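Local coordinates for protein cellobiose 2-epimerase (Caldibacillus thermoamylovorans, PDB 5ZHB) that probably interconverts cellobiose and its mannose-containing epimer by inverting the configuration at C2 of the reducing-end glucose, at residues N6-E11 and L382-R387; G93-V98 and F160-E165; L143-G148 and N154-E159; M272-A277 and Y320-D325. All coordinates share one frame; numbering follows the deposited sequence.

Interaction 1 (N6-E11 and L382-R387); sequences NEFRNE and LEFIER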
# COMPACT_ATOMS: atom_id res chain seq x y z
N ASN A 6 18.22 10.60 -8.96
CA ASN A 6 18.61 9.96 -10.21
C ASN A 6 18.84 8.47 -9.97
O ASN A 6 18.57 7.66 -10.84
CB ASN A 6 19.84 10.59 -10.85
CG ASN A 6 19.49 11.87 -11.57
OD1 ASN A 6 18.62 11.88 -12.45
ND2 ASN A 6 20.15 12.97 -11.22
N GLU A 7 19.37 8.09 -8.82
CA GLU A 7 19.56 6.69 -8.52
C GLU A 7 18.22 5.96 -8.37
O GLU A 7 18.11 4.79 -8.76
CB GLU A 7 20.41 6.50 -7.27
CG GLU A 7 21.89 6.77 -7.54
CD GLU A 7 22.80 6.29 -6.43
OE1 GLU A 7 22.32 5.66 -5.47
OE2 GLU A 7 24.01 6.57 -6.55
N PHE A 8 17.21 6.65 -7.85
CA PHE A 8 15.90 6.02 -7.67
C PHE A 8 15.19 5.86 -9.02
O PHE A 8 14.58 4.83 -9.31
CB PHE A 8 14.98 6.86 -6.78
CG PHE A 8 15.51 7.19 -5.39
CD1 PHE A 8 16.54 6.46 -4.81
CD2 PHE A 8 14.96 8.25 -4.67
CE1 PHE A 8 16.99 6.78 -3.53
CE2 PHE A 8 15.42 8.56 -3.40
CZ PHE A 8 16.43 7.82 -2.83
N ARG A 9 15.26 6.91 -9.83
CA ARG A 9 14.68 6.88 -11.16
C ARG A 9 15.34 5.82 -12.04
O ARG A 9 14.65 5.16 -12.80
CB ARG A 9 14.88 8.24 -11.83
CG ARG A 9 14.06 8.42 -13.10
CD ARG A 9 14.45 9.76 -13.73
NE ARG A 9 13.73 9.95 -15.00
CZ ARG A 9 13.06 11.04 -15.36
NH1 ARG A 9 12.97 12.08 -14.55
NH2 ARG A 9 12.48 11.07 -16.55
N ASN A 10 16.68 5.70 -11.98
CA ASN A 10 17.40 4.65 -12.67
C ASN A 10 16.89 3.28 -12.21
O ASN A 10 16.65 2.40 -13.04
CB ASN A 10 18.89 4.82 -12.47
CG ASN A 10 19.71 3.68 -13.03
OD1 ASN A 10 20.31 2.91 -12.27
ND2 ASN A 10 19.71 3.54 -14.34
N GLU A 11 16.74 3.10 -10.90
CA GLU A 11 16.28 1.82 -10.34
C GLU A 11 14.90 1.53 -10.89
O GLU A 11 14.64 0.40 -11.37
CB GLU A 11 16.39 1.77 -8.81
CG GLU A 11 15.83 0.50 -8.17
CD GLU A 11 16.44 -0.82 -8.62
OE1 GLU A 11 17.59 -0.80 -9.12
OE2 GLU A 11 15.79 -1.88 -8.49
N LEU A 382 8.74 7.18 -7.41
CA LEU A 382 7.91 8.24 -7.99
C LEU A 382 7.66 9.41 -7.05
O LEU A 382 7.62 10.58 -7.48
CB LEU A 382 6.60 7.63 -8.47
CG LEU A 382 6.73 6.65 -9.64
CD1 LEU A 382 5.41 5.96 -9.87
CD2 LEU A 382 7.21 7.34 -10.90
N GLU A 383 7.52 9.12 -5.75
CA GLU A 383 7.30 10.18 -4.78
C GLU A 383 8.50 11.13 -4.75
O GLU A 383 8.33 12.35 -4.69
CB GLU A 383 7.04 9.54 -3.42
CG GLU A 383 5.59 9.16 -3.18
CD GLU A 383 4.68 10.36 -3.02
OE1 GLU A 383 5.05 11.31 -2.30
OE2 GLU A 383 3.58 10.33 -3.61
N PHE A 384 9.71 10.57 -4.68
CA PHE A 384 10.92 11.38 -4.69
C PHE A 384 11.08 12.14 -6.00
O PHE A 384 11.40 13.32 -6.01
CB PHE A 384 12.15 10.51 -4.47
CG PHE A 384 12.42 10.27 -3.00
CD1 PHE A 384 13.21 11.16 -2.28
CD2 PHE A 384 11.88 9.18 -2.34
CE1 PHE A 384 13.52 10.90 -0.94
CE2 PHE A 384 12.12 8.97 -0.99
CZ PHE A 384 12.95 9.82 -0.30
N ILE A 385 10.86 11.46 -7.13
CA ILE A 385 10.92 12.16 -8.40
C ILE A 385 10.03 13.41 -8.39
O ILE A 385 10.43 14.50 -8.83
CB ILE A 385 10.57 11.18 -9.54
CG1 ILE A 385 11.67 10.14 -9.74
CG2 ILE A 385 10.27 11.97 -10.82
CD1 ILE A 385 11.26 8.89 -10.52
N GLU A 386 8.79 13.27 -7.92
CA GLU A 386 7.80 14.33 -7.99
C GLU A 386 8.09 15.39 -6.93
O GLU A 386 7.91 16.58 -7.16
CB GLU A 386 6.39 13.75 -7.85
CG GLU A 386 5.31 14.44 -8.69
CD GLU A 386 3.86 14.07 -8.38
OE1 GLU A 386 2.95 14.59 -9.06
OE2 GLU A 386 3.59 13.29 -7.45
N ARG A 387 8.53 14.97 -5.73
CA ARG A 387 8.78 15.94 -4.67
C ARG A 387 9.98 16.83 -5.00
O ARG A 387 9.96 18.02 -4.69
CB ARG A 387 9.00 15.22 -3.34
CG ARG A 387 7.70 14.71 -2.70
CD ARG A 387 8.02 13.75 -1.57
NE ARG A 387 6.80 13.07 -1.10
CZ ARG A 387 6.17 13.40 0.02
NH1 ARG A 387 6.54 14.47 0.70
NH2 ARG A 387 5.16 12.66 0.46
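Phe8 and Phe384 both set CG anti to their own carbonyl carbon (chi1 -56° and -85°), and these two torsions swing the rings into the gap between the helices, where they form a T-shaped, edge-to-face pair. The centroids are 4.8 Å apart and the planes stand at 73°. Phe8 supplies the edge. Its CE2 atom sits over one face of Phe384, displaced toward the rim where the ring joins its own chain, and comes within 3.5 Å of Phe384 CG. The neighbouring edge atom, Phe8 CD2, reaches the methylene of the partner, 3.6 Å from Phe384 CB. One residue on in each helix, the packing is aliphatic. Ile385 sends CD1 across the stem of Arg9 at about a right angle, 3.8 Å from Arg9 CG. The arginine lends only its hydrocarbon part here, for its extended chain carries the guanidinium past the isoleucine to a salt bridge with Glu13 on the same helix. On the far helix, Arg387 NE bonds Glu383 OE1 at 2.8 Å, one turn back. The same arginine also reaches Glu321 through NH1, tying the C-terminal helix to helix 306-323. The aromatic pair is part of a larger cluster: Phe8 also meets Trp336 edge to face and Phe380, while Phe384 lies against Tyr317. Helix 2-21 and helix 375-387 are the first and last of the chain, so this seam brings its two ends together. Across these segments it is joined by ring packing and methyl contacts, with the charged groups kept to its margins, which implies a closure that depends on shape and apolar burial.

Interaction 2 (G93-V98 and F160-E165); sequences GLYWMV and FNRKWE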
# COMPACT_ATOMS: atom_id res chain seq x y z
N GLY A 93 -18.09 -5.63 -6.91
CA GLY A 93 -16.87 -5.52 -6.12
C GLY A 93 -15.81 -6.50 -6.61
O GLY A 93 -16.09 -7.32 -7.49
N LEU A 94 -14.60 -6.40 -6.05
CA LEU A 94 -13.44 -7.12 -6.54
C LEU A 94 -13.29 -8.41 -5.76
O LEU A 94 -13.36 -8.39 -4.55
CB LEU A 94 -12.16 -6.29 -6.39
CG LEU A 94 -12.17 -4.88 -6.97
CD1 LEU A 94 -10.80 -4.24 -6.76
CD2 LEU A 94 -12.53 -4.89 -8.44
N TYR A 95 -13.13 -9.52 -6.50
CA TYR A 95 -12.72 -10.79 -5.93
C TYR A 95 -11.37 -10.67 -5.22
O TYR A 95 -10.51 -9.91 -5.65
CB TYR A 95 -12.62 -11.77 -7.11
CG TYR A 95 -13.96 -12.19 -7.70
CD1 TYR A 95 -15.03 -12.57 -6.89
CD2 TYR A 95 -14.14 -12.23 -9.08
CE1 TYR A 95 -16.24 -12.99 -7.43
CE2 TYR A 95 -15.34 -12.65 -9.63
CZ TYR A 95 -16.37 -13.06 -8.82
OH TYR A 95 -17.56 -13.41 -9.38
N TRP A 96 -11.16 -11.53 -4.22
CA TRP A 96 -9.88 -11.63 -3.54
C TRP A 96 -8.80 -12.29 -4.40
O TRP A 96 -7.64 -11.84 -4.43
CB TRP A 96 -10.08 -12.41 -2.25
CG TRP A 96 -8.91 -12.39 -1.30
CD1 TRP A 96 -8.11 -13.44 -0.95
CD2 TRP A 96 -8.47 -11.26 -0.50
NE1 TRP A 96 -7.21 -13.04 0.00
CE2 TRP A 96 -7.41 -11.71 0.29
CE3 TRP A 96 -8.87 -9.93 -0.41
CZ2 TRP A 96 -6.74 -10.87 1.19
CZ3 TRP A 96 -8.19 -9.09 0.45
CH2 TRP A 96 -7.16 -9.57 1.26
N MET A 97 -9.18 -13.37 -5.09
CA MET A 97 -8.29 -14.05 -6.02
C MET A 97 -9.08 -14.54 -7.23
O MET A 97 -10.27 -14.86 -7.13
CB MET A 97 -7.62 -15.29 -5.41
CG MET A 97 -6.62 -15.05 -4.28
SD MET A 97 -4.98 -14.46 -4.78
CE MET A 97 -4.50 -15.66 -6.04
N VAL A 98 -8.39 -14.60 -8.37
CA VAL A 98 -8.84 -15.33 -9.54
C VAL A 98 -7.73 -16.29 -9.97
O VAL A 98 -6.59 -16.15 -9.57
CB VAL A 98 -9.29 -14.40 -10.68
CG1 VAL A 98 -10.50 -13.56 -10.29
CG2 VAL A 98 -8.15 -13.51 -11.18
N PHE A 160 -16.36 -10.20 3.83
CA PHE A 160 -17.68 -10.70 3.44
C PHE A 160 -17.51 -11.88 2.48
O PHE A 160 -16.46 -12.03 1.84
CB PHE A 160 -18.46 -9.57 2.74
CG PHE A 160 -18.63 -8.32 3.59
CD1 PHE A 160 -17.56 -7.45 3.80
CD2 PHE A 160 -19.85 -8.02 4.19
CE1 PHE A 160 -17.72 -6.31 4.58
CE2 PHE A 160 -20.00 -6.87 4.95
CZ PHE A 160 -18.92 -6.02 5.15
N ASN A 161 -18.59 -12.68 2.33
CA ASN A 161 -18.63 -13.67 1.26
C ASN A 161 -18.92 -12.95 -0.04
O ASN A 161 -19.17 -11.73 -0.06
CB ASN A 161 -19.59 -14.82 1.56
CG ASN A 161 -21.04 -14.39 1.67
OD1 ASN A 161 -21.43 -13.31 1.22
ND2 ASN A 161 -21.85 -15.28 2.22
N ARG A 162 -18.96 -13.74 -1.12
CA ARG A 162 -19.20 -13.20 -2.44
C ARG A 162 -20.43 -12.30 -2.47
O ARG A 162 -20.44 -11.30 -3.18
CB ARG A 162 -19.32 -14.34 -3.45
CG ARG A 162 -19.33 -13.86 -4.90
CD ARG A 162 -19.66 -14.96 -5.94
NE ARG A 162 -19.90 -14.29 -7.21
CZ ARG A 162 -20.42 -14.82 -8.30
NH1 ARG A 162 -20.91 -16.04 -8.29
NH2 ARG A 162 -20.45 -14.13 -9.41
N LYS A 163 -21.51 -12.70 -1.78
CA LYS A 163 -22.78 -11.98 -1.86
C LYS A 163 -22.87 -10.92 -0.75
O LYS A 163 -23.96 -10.53 -0.32
CB LYS A 163 -23.90 -13.01 -1.74
CG LYS A 163 -23.91 -14.11 -2.79
CD LYS A 163 -24.93 -15.22 -2.50
CE LYS A 163 -24.99 -16.20 -3.65
NZ LYS A 163 -25.88 -17.34 -3.40
N TRP A 164 -21.72 -10.45 -0.27
CA TRP A 164 -21.68 -9.28 0.60
C TRP A 164 -22.37 -9.52 1.93
O TRP A 164 -22.94 -8.58 2.47
CB TRP A 164 -22.30 -8.07 -0.10
CG TRP A 164 -21.36 -7.56 -1.14
CD1 TRP A 164 -21.47 -7.67 -2.48
CD2 TRP A 164 -20.10 -6.90 -0.88
NE1 TRP A 164 -20.38 -7.12 -3.08
CE2 TRP A 164 -19.53 -6.64 -2.13
CE3 TRP A 164 -19.44 -6.49 0.28
CZ2 TRP A 164 -18.31 -5.98 -2.26
CZ3 TRP A 164 -18.25 -5.81 0.15
CH2 TRP A 164 -17.71 -5.55 -1.11
N GLU A 165 -22.23 -10.75 2.44
CA GLU A 165 -22.74 -11.15 3.74
C GLU A 165 -21.55 -11.29 4.69
O GLU A 165 -20.64 -12.10 4.47
CB GLU A 165 -23.55 -12.45 3.64
CG GLU A 165 -24.57 -12.39 2.51
CD GLU A 165 -25.19 -13.72 2.05
OE1 GLU A 165 -24.80 -14.82 2.52
OE2 GLU A 165 -26.02 -13.62 1.11
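Tyr95 and Arg162 make the close part of this contact. The phenol hydroxyl reaches the arginine head, with Tyr95 OH 3.0 Å from Arg162 NH2. The ring offers its edge, and Arg162 NE lies near the ring plane, 3.9 Å from Tyr95 CE1; ring and guanidinium planes are 50° apart. Arg162 arrives with an extended chain, and Asp88 holds its NE in a salt bridge, so the acid fixes the guanidinium beside the phenol. Shortening Tyr95 to an alanine would probably open a gap along the arginine and leave its head freer to turn about Asp88. Close by, the edge of the Trp164 indole meets bare backbone, CZ2 lying 4.1 Å from Gly93 CA. Any side chain on Gly93 would run into that ring, whose NE1 bonds Lys92 O. The far side is looser: Lys163 and Glu165 are exposed and make no contact with 93-98. There the loop secures itself, as Asn161 ND2 donates to Glu165 OE1 at 3.0 Å and Asn161 OD1 takes the Glu165 N-H. Asn161 to Trp164 form a type I beta turn, and the whole joins two of the inter-helix loops expected at one end of an (alpha/alpha)6 barrel.

Interaction 3 (L143-G148 and N154-E159); sequences LIETVG and NAYKEE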
# COMPACT_ATOMS: atom_id res chain seq x y z
N LEU A 143 -20.01 0.86 -2.16
CA LEU A 143 -20.00 -0.37 -1.41
C LEU A 143 -19.36 -0.16 -0.05
O LEU A 143 -19.87 -0.63 0.95
CB LEU A 143 -19.30 -1.46 -2.22
CG LEU A 143 -20.10 -2.00 -3.41
CD1 LEU A 143 -19.27 -2.87 -4.32
CD2 LEU A 143 -21.31 -2.77 -2.89
N ILE A 144 -18.19 0.50 -0.03
CA ILE A 144 -17.41 0.62 1.18
C ILE A 144 -18.20 1.47 2.18
O ILE A 144 -18.16 1.20 3.36
CB ILE A 144 -16.01 1.23 0.91
CG1 ILE A 144 -15.15 0.33 -0.04
CG2 ILE A 144 -15.28 1.48 2.23
CD1 ILE A 144 -14.04 1.07 -0.77
N GLU A 145 -18.89 2.49 1.66
CA GLU A 145 -19.61 3.44 2.51
C GLU A 145 -20.91 2.84 3.06
O GLU A 145 -21.41 3.33 4.06
CB GLU A 145 -19.93 4.72 1.73
CG GLU A 145 -18.73 5.65 1.54
CD GLU A 145 -18.06 6.00 2.85
OE1 GLU A 145 -18.76 6.66 3.63
OE2 GLU A 145 -16.90 5.61 3.15
N THR A 146 -21.45 1.80 2.41
CA THR A 146 -22.72 1.23 2.82
C THR A 146 -22.47 -0.11 3.51
O THR A 146 -22.38 -0.20 4.74
CB THR A 146 -23.65 1.13 1.62
OG1 THR A 146 -23.06 0.35 0.58
CG2 THR A 146 -24.01 2.52 1.12
N VAL A 147 -22.30 -1.17 2.70
CA VAL A 147 -22.15 -2.50 3.26
C VAL A 147 -20.81 -2.62 4.01
O VAL A 147 -20.73 -3.39 4.96
CB VAL A 147 -22.38 -3.56 2.17
CG1 VAL A 147 -21.31 -3.54 1.08
CG2 VAL A 147 -22.50 -4.96 2.76
N GLY A 148 -19.77 -1.85 3.64
CA GLY A 148 -18.45 -1.99 4.27
C GLY A 148 -18.19 -1.06 5.47
O GLY A 148 -17.06 -0.99 5.94
N ASN A 154 -18.45 3.40 14.31
CA ASN A 154 -17.70 4.30 13.45
C ASN A 154 -16.42 3.60 12.93
O ASN A 154 -15.29 4.02 13.22
CB ASN A 154 -17.37 5.63 14.12
CG ASN A 154 -16.96 6.68 13.12
OD1 ASN A 154 -17.26 6.60 11.92
ND2 ASN A 154 -16.33 7.75 13.60
N ALA A 155 -16.60 2.52 12.18
CA ALA A 155 -15.43 1.78 11.70
C ALA A 155 -15.76 1.06 10.41
O ALA A 155 -16.89 0.61 10.19
CB ALA A 155 -14.96 0.84 12.79
N TYR A 156 -14.79 1.03 9.49
CA TYR A 156 -14.93 0.21 8.30
C TYR A 156 -14.80 -1.26 8.70
O TYR A 156 -14.14 -1.62 9.68
CB TYR A 156 -13.97 0.75 7.23
CG TYR A 156 -14.43 2.10 6.72
CD1 TYR A 156 -15.35 2.20 5.68
CD2 TYR A 156 -13.99 3.29 7.32
CE1 TYR A 156 -15.80 3.43 5.25
CE2 TYR A 156 -14.45 4.52 6.90
CZ TYR A 156 -15.32 4.60 5.82
OH TYR A 156 -15.84 5.80 5.41
N LYS A 157 -15.48 -2.09 7.93
CA LYS A 157 -15.57 -3.51 8.16
C LYS A 157 -14.48 -4.23 7.36
O LYS A 157 -13.62 -3.59 6.74
CB LYS A 157 -17.01 -3.91 7.80
CG LYS A 157 -18.10 -3.42 8.75
CD LYS A 157 -19.45 -4.03 8.38
CE LYS A 157 -20.56 -3.61 9.30
NZ LYS A 157 -21.78 -4.40 9.03
N GLU A 158 -14.47 -5.56 7.47
CA GLU A 158 -13.38 -6.40 7.00
C GLU A 158 -13.89 -7.31 5.87
O GLU A 158 -13.84 -6.92 4.71
CB GLU A 158 -12.77 -7.17 8.17
CG GLU A 158 -12.01 -6.29 9.18
CD GLU A 158 -10.72 -5.73 8.59
OE1 GLU A 158 -10.04 -6.50 7.89
OE2 GLU A 158 -10.40 -4.56 8.83
N GLU A 159 -14.36 -8.51 6.22
CA GLU A 159 -14.49 -9.61 5.26
C GLU A 159 -15.96 -10.00 5.11
O GLU A 159 -16.67 -10.16 6.11
CB GLU A 159 -13.66 -10.82 5.70
CG GLU A 159 -13.81 -12.06 4.82
CD GLU A 159 -13.00 -13.24 5.34
OE1 GLU A 159 -11.88 -12.98 5.75
OE2 GLU A 159 -13.49 -14.39 5.34
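Lys157 N donates an almost straight bond (169°) to Gly148 O at 2.8 Å and so fastens the backbone just past the end of helix 131-145 to strand 155-160. The same oxygen receives a CA-H contact, 3.4 Å from Tyr156 CA. Gly148 itself sits where a CB would be crowded by Ile144 O. Among the side chains, Tyr156 does most of the work. Tyr156 OH donates to Glu145 OE2 at 2.5 Å, and the carboxylate oxygen accepts on its syn lone pair, with ring and carboxylate planes 55° apart. Glu145 gets there because its chain bends at chi2 (-54°), folding the carboxylate back toward the ring edge. Tyr193 OH also bonds OE2 and Arg208 NH1 reaches the Tyr156 hydroxyl, so a polar network extends to the next helices. The Ile144 side chain crosses that of Tyr156 at about a right angle, with Ile144 CG2 3.5 Å from Tyr156 CD1. A phenylalanine at Tyr156 would probably leave Glu145 OE2 and Arg208 without the hydroxyl that links them. Lys157 runs extended past the turn, its CD 3.7 Å from Val147 O, and its amine goes on to Glu166. The setting is a helix running into an antiparallel beta-hairpin of strands 149-150 and 155-160, with a G1 bulge where Asn154 and Ala155 face Asn150.

Interaction 4 (M272-A277 and Y320-D325); sequences MVIDIA and YEKTKD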
# COMPACT_ATOMS: atom_id res chain seq x y z
N MET A 272 0.73 15.08 14.72
CA MET A 272 0.76 13.63 14.70
C MET A 272 1.70 13.15 13.58
O MET A 272 2.52 12.29 13.83
CB MET A 272 -0.65 13.02 14.54
CG MET A 272 -0.64 11.51 14.31
SD MET A 272 -2.32 10.87 14.15
CE MET A 272 -2.90 11.76 12.72
N VAL A 273 1.57 13.68 12.37
CA VAL A 273 2.40 13.28 11.25
C VAL A 273 3.88 13.37 11.63
O VAL A 273 4.66 12.45 11.39
CB VAL A 273 2.01 14.14 10.04
CG1 VAL A 273 3.05 14.10 8.91
CG2 VAL A 273 0.64 13.73 9.51
N ILE A 274 4.24 14.47 12.31
CA ILE A 274 5.63 14.76 12.59
C ILE A 274 6.12 13.84 13.70
O ILE A 274 7.17 13.24 13.58
CB ILE A 274 5.81 16.26 12.90
CG1 ILE A 274 5.50 17.11 11.69
CG2 ILE A 274 7.20 16.59 13.45
CD1 ILE A 274 5.15 18.56 12.01
N ASP A 275 5.30 13.68 14.75
CA ASP A 275 5.68 12.90 15.92
C ASP A 275 5.88 11.42 15.59
O ASP A 275 6.78 10.75 16.13
CB ASP A 275 4.69 13.13 17.06
CG ASP A 275 4.72 14.54 17.66
OD1 ASP A 275 5.65 15.30 17.34
OD2 ASP A 275 3.78 14.86 18.41
N ILE A 276 5.02 10.88 14.72
CA ILE A 276 5.20 9.51 14.26
C ILE A 276 6.58 9.39 13.59
O ILE A 276 7.33 8.47 13.88
CB ILE A 276 4.06 9.08 13.32
CG1 ILE A 276 2.69 8.96 14.06
CG2 ILE A 276 4.39 7.78 12.58
CD1 ILE A 276 1.51 9.01 13.11
N ALA A 277 6.93 10.31 12.70
CA ALA A 277 8.18 10.21 11.95
C ALA A 277 9.39 10.25 12.89
O ALA A 277 10.30 9.42 12.79
CB ALA A 277 8.22 11.26 10.89
N TYR A 320 11.32 15.46 6.65
CA TYR A 320 12.40 16.40 6.39
C TYR A 320 11.84 17.68 5.80
O TYR A 320 12.27 18.77 6.20
CB TYR A 320 13.48 15.83 5.47
CG TYR A 320 14.56 16.83 5.10
CD1 TYR A 320 15.48 17.28 6.04
CD2 TYR A 320 14.67 17.30 3.80
CE1 TYR A 320 16.47 18.20 5.72
CE2 TYR A 320 15.69 18.17 3.44
CZ TYR A 320 16.57 18.63 4.40
OH TYR A 320 17.57 19.50 4.05
N GLU A 321 10.90 17.55 4.85
CA GLU A 321 10.24 18.69 4.23
C GLU A 321 9.54 19.55 5.30
O GLU A 321 9.59 20.77 5.25
CB GLU A 321 9.30 18.26 3.09
CG GLU A 321 10.02 17.83 1.82
CD GLU A 321 9.13 17.46 0.63
OE1 GLU A 321 8.44 16.44 0.71
OE2 GLU A 321 9.12 18.15 -0.39
N LYS A 322 8.91 18.94 6.31
CA LYS A 322 8.18 19.71 7.30
C LYS A 322 9.08 20.23 8.42
O LYS A 322 8.70 21.18 9.11
CB LYS A 322 7.08 18.88 7.97
CG LYS A 322 6.06 18.28 7.03
CD LYS A 322 5.00 17.50 7.80
CE LYS A 322 3.64 18.12 7.89
NZ LYS A 322 3.10 18.48 6.57
N THR A 323 10.20 19.58 8.69
CA THR A 323 10.99 19.94 9.86
C THR A 323 12.35 20.55 9.49
O THR A 323 12.98 21.13 10.37
CB THR A 323 11.18 18.70 10.73
OG1 THR A 323 12.02 17.82 9.98
CG2 THR A 323 9.86 18.09 11.16
N LYS A 324 12.82 20.35 8.24
CA LYS A 324 14.18 20.69 7.82
C LYS A 324 15.22 20.09 8.76
O LYS A 324 16.34 20.60 8.89
CB LYS A 324 14.37 22.20 7.78
CG LYS A 324 13.52 22.93 6.76
CD LYS A 324 13.65 22.39 5.34
CE LYS A 324 12.69 23.03 4.40
NZ LYS A 324 12.72 24.49 4.49
N ASP A 325 14.87 18.98 9.38
CA ASP A 325 15.76 18.31 10.31
C ASP A 325 16.57 17.27 9.54
O ASP A 325 16.02 16.25 9.12
CB ASP A 325 14.98 17.78 11.49
CG ASP A 325 15.78 17.15 12.61
OD1 ASP A 325 16.97 16.86 12.40
OD2 ASP A 325 15.19 16.95 13.68
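Lys322 lies across Ile274 and Val273 where two helices of the barrel pack, 306-323 against 267-283, in a fold expected for this family to be an (alpha/alpha)6 barrel. Its CB points at the opposing helix and stands 4.4 Å from Ile274 CG1. CG adds little, staying further from that atom. CD is the atom that packs: it is 3.9 Å from Ile274 CG1 and 4.1 Å from Val273 CG1, resting in the notch between the two branched side chains. CE then skims Val273 CG1 at 4.2 Å. The chain is extended through chi2; the bend at chi3 (108°) sets CE, and a second at chi4 turns NZ, which ends in a salt bridge with Asp256 of helix 245-262. The lysine therefore gives its methylenes to the helix pair and its charge to a third helix. Val273 and Lys322 meet at about a right angle, whereas Ile274 and Thr323 run past each other in opposite directions and touch methyl to methyl, Ile274 CG2 lying 3.8 Å from Thr323 CG2. Thr323 is the last helical residue before Lys324 departs with positive phi. With OG1 between the backbone N and the carbonyl carbon (chi1 68°), CG2 is anti to the carbonyl carbon and faces Ile274, while OG1 hydrogen-bonds Ala319 O. Asp325 follows as the N-cap of helix 326-343, its OD1 bonding Lys327 N, while OD2 bonds Tyr278 OH on helix 267-283. The turn from helix 306-323 into helix 326-343 contains an ST turn, in which Asp325 N donates to Thr323 OG1 at 3.1 Å.

Overall arrangement
Interaction 1 spans nearly the whole chain and encloses the other three. Its buried ring pair is the most aromatic of the contacts, while interaction 4 joins two helices through aliphatic and lysine packing nearer the surface. Those two touch directly, through the Arg387-Glu321 salt bridge. Interactions 2 and 3 belong to loops and short strands on the other side of the chain's centre from interaction 1, their own centres about 13 Å apart. They pack on each other, with Trp164 against Val147 and Leu143. Interaction 3 is the one with hydrogen bonds clearly crossing its segments; interaction 2 relies on an arginine beside a phenol.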